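Local coordinates for protein N-acetyl-beta-D glucosaminidase (Rhizomucor miehei CAU432, PDB 4ZM6) that probably hydrolyses terminal N-acetyl-beta-D-glucosaminide bonds through its glycoside hydrolase family 3 region and acetylates glucosamine through an acetyl-CoA-binding GCN5-related region, at residues N380-Q388 / V510-E518. Residues are numbered along the deposited sequence; the frame is centred on the assembly and turned at random.
Sequences NTLPIRPAQ and VRLIFGEIE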
# COMPACT_ATOMS: atom_id res chain seq x y z
N ASN A 380 17.46 34.67 -12.70
CA ASN A 380 16.87 35.36 -11.55
C ASN A 380 16.09 36.63 -11.91
O ASN A 380 16.04 37.58 -11.13
CB ASN A 380 17.95 35.68 -10.50
CG ASN A 380 18.41 34.44 -9.75
OD1 ASN A 380 17.75 33.97 -8.83
ND2 ASN A 380 19.56 33.91 -10.15
N THR A 381 15.47 36.62 -13.09
CA THR A 381 14.59 37.70 -13.53
C THR A 381 13.51 37.96 -12.49
O THR A 381 13.23 39.11 -12.15
CB THR A 381 13.93 37.34 -14.88
OG1 THR A 381 14.94 36.98 -15.83
CG2 THR A 381 13.11 38.51 -15.42
N LEU A 382 12.90 36.88 -11.99
CA LEU A 382 11.92 36.97 -10.92
C LEU A 382 12.63 36.95 -9.57
O LEU A 382 13.58 36.20 -9.39
CB LEU A 382 10.96 35.78 -10.95
CG LEU A 382 9.98 35.64 -12.12
CD1 LEU A 382 9.08 34.43 -11.85
CD2 LEU A 382 9.16 36.90 -12.32
N PRO A 383 12.16 37.77 -8.62
CA PRO A 383 11.06 38.71 -8.76
C PRO A 383 11.52 39.95 -9.51
O PRO A 383 12.70 40.29 -9.45
CB PRO A 383 10.70 39.06 -7.32
CG PRO A 383 11.97 38.88 -6.56
CD PRO A 383 12.75 37.81 -7.27
N ILE A 384 10.60 40.58 -10.24
CA ILE A 384 10.93 41.80 -10.98
C ILE A 384 10.69 43.01 -10.08
O ILE A 384 9.75 43.05 -9.28
CB ILE A 384 10.16 41.95 -12.32
CG1 ILE A 384 8.65 42.12 -12.12
CG2 ILE A 384 10.44 40.75 -13.21
CD1 ILE A 384 7.93 42.61 -13.37
N ARG A 385 11.58 43.99 -10.20
CA ARG A 385 11.51 45.21 -9.41
C ARG A 385 11.76 46.36 -10.36
O ARG A 385 12.80 47.02 -10.28
CB ARG A 385 12.54 45.20 -8.28
CG ARG A 385 12.48 44.00 -7.35
CD ARG A 385 13.81 43.81 -6.63
NE ARG A 385 13.93 42.50 -6.00
CZ ARG A 385 13.27 42.12 -4.91
NH1 ARG A 385 12.39 42.94 -4.32
NH2 ARG A 385 13.48 40.90 -4.40
N PRO A 386 10.81 46.60 -11.29
CA PRO A 386 11.00 47.66 -12.27
C PRO A 386 10.97 49.05 -11.65
O PRO A 386 10.42 49.25 -10.57
CB PRO A 386 9.80 47.48 -13.21
CG PRO A 386 8.75 46.86 -12.36
CD PRO A 386 9.49 45.96 -11.41
N ALA A 387 11.59 50.00 -12.34
CA ALA A 387 11.49 51.40 -11.98
C ALA A 387 10.20 51.96 -12.58
O ALA A 387 9.80 51.55 -13.68
CB ALA A 387 12.70 52.18 -12.48
N GLN A 388 9.57 52.88 -11.87
CA GLN A 388 8.30 53.48 -12.29
C GLN A 388 8.26 53.83 -13.78
O GLN A 388 7.25 53.63 -14.45
CB GLN A 388 8.02 54.73 -11.47
CG GLN A 388 6.55 55.12 -11.43
CD GLN A 388 6.25 56.07 -10.29
OE1 GLN A 388 7.01 57.01 -10.03
NE2 GLN A 388 5.14 55.83 -9.60
N VAL A 510 0.62 37.56 -10.41
CA VAL A 510 1.25 38.88 -10.41
C VAL A 510 2.02 39.12 -9.11
O VAL A 510 3.15 39.60 -9.13
CB VAL A 510 0.23 39.99 -10.65
CG1 VAL A 510 0.83 41.36 -10.37
CG2 VAL A 510 -0.29 39.92 -12.08
N ARG A 511 1.39 38.79 -7.99
CA ARG A 511 2.06 38.88 -6.68
C ARG A 511 3.40 38.14 -6.67
O ARG A 511 4.39 38.64 -6.14
CB ARG A 511 1.16 38.33 -5.58
CG ARG A 511 -0.14 39.09 -5.39
CD ARG A 511 -0.78 38.75 -4.07
NE ARG A 511 -0.08 39.41 -2.97
CZ ARG A 511 -0.10 39.01 -1.70
NH1 ARG A 511 -0.78 37.92 -1.33
NH2 ARG A 511 0.59 39.69 -0.78
N LEU A 512 3.41 36.96 -7.29
CA LEU A 512 4.61 36.14 -7.40
C LEU A 512 5.66 36.84 -8.26
O LEU A 512 6.84 36.88 -7.90
CB LEU A 512 4.29 34.78 -8.00
CG LEU A 512 4.94 33.55 -7.37
CD1 LEU A 512 4.72 32.34 -8.27
CD2 LEU A 512 6.43 33.76 -7.12
N ILE A 513 5.22 37.39 -9.39
CA ILE A 513 6.12 38.07 -10.33
C ILE A 513 6.78 39.29 -9.70
O ILE A 513 7.98 39.52 -9.90
CB ILE A 513 5.37 38.43 -11.64
CG1 ILE A 513 5.13 37.15 -12.47
CG2 ILE A 513 6.15 39.44 -12.48
CD1 ILE A 513 4.10 37.30 -13.56
N PHE A 514 6.03 40.06 -8.92
CA PHE A 514 6.59 41.22 -8.22
C PHE A 514 7.20 40.89 -6.85
O PHE A 514 7.55 41.80 -6.09
CB PHE A 514 5.54 42.33 -8.10
CG PHE A 514 5.26 43.01 -9.40
CD1 PHE A 514 4.36 42.47 -10.30
CD2 PHE A 514 5.93 44.18 -9.75
CE1 PHE A 514 4.12 43.07 -11.51
CE2 PHE A 514 5.69 44.80 -10.96
CZ PHE A 514 4.78 44.24 -11.85
N GLY A 515 7.33 39.61 -6.53
CA GLY A 515 8.02 39.20 -5.31
C GLY A 515 7.30 39.48 -4.00
O GLY A 515 7.93 39.47 -2.95
N GLU A 516 6.00 39.72 -4.07
CA GLU A 516 5.20 39.96 -2.87
C GLU A 516 4.95 38.65 -2.14
O GLU A 516 4.74 38.63 -0.93
CB GLU A 516 3.86 40.57 -3.25
CG GLU A 516 3.96 41.94 -3.90
CD GLU A 516 2.61 42.47 -4.34
OE1 GLU A 516 2.59 43.53 -5.01
OE2 GLU A 516 1.58 41.83 -4.02
N ILE A 517 4.94 37.57 -2.90
CA ILE A 517 4.61 36.25 -2.40
C ILE A 517 5.72 35.33 -2.90
O ILE A 517 6.47 35.71 -3.79
CB ILE A 517 3.19 35.86 -2.89
CG1 ILE A 517 2.33 35.39 -1.72
CG2 ILE A 517 3.20 34.82 -4.02
CD1 ILE A 517 2.06 36.47 -0.69
N GLU A 518 5.84 34.15 -2.31
CA GLU A 518 6.89 33.23 -2.75
C GLU A 518 6.30 31.86 -3.07
O GLU A 518 5.45 31.35 -2.34
CB GLU A 518 7.99 33.13 -1.70
CG GLU A 518 9.40 33.16 -2.29
CD GLU A 518 10.45 33.71 -1.34
OE1 GLU A 518 10.18 34.70 -0.62
OE2 GLU A 518 11.58 33.17 -1.32
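Ile-384 lies alongside Ile-513, the two side chains running in the same direction, with CG1 of Ile-384 3.7 Å from CG2 of Ile-513. From there Ile-384 CD1 reaches over one face of the Phe-514 ring, a CH-pi contact 4.1 Å from the centroid and offset toward the rim. The first torsion (chi1 66°) sets Ile-384 CG1 between its backbone N and carbonyl carbon, and the extended chi2 carries CD1 onward to the ring. Pro-386 approaches the same ring obliquely, its CG 3.9 Å from Phe-514 CE2. Leu-382 CD2 also meets Ile-513, 3.9 Å from CG2. The backbone N of Ile-384 donates a 2.8 Å hydrogen bond to Ile-513 O, nearly straight at 165°, which joins the loop between strands 373-377 and 392-397 to the C-terminal end of helix 503-513. That carbonyl belongs to the last turn of the helix, which ends in a Schellman motif: Glu-516 N bonds to Arg-511 O and Gly-515 N to Leu-512 O, with Gly-515 as the C-prime residue at positive phi. Pro-383, entered through a cis peptide bond, packs its CB 3.4 Å from Gly-515 CA. Ile-513 touches Leu-496 of strand 494-497, while Ile-384 and Pro-386 pack on Trp-447 of strand 447-452, both strands of the six-stranded mixed sheet.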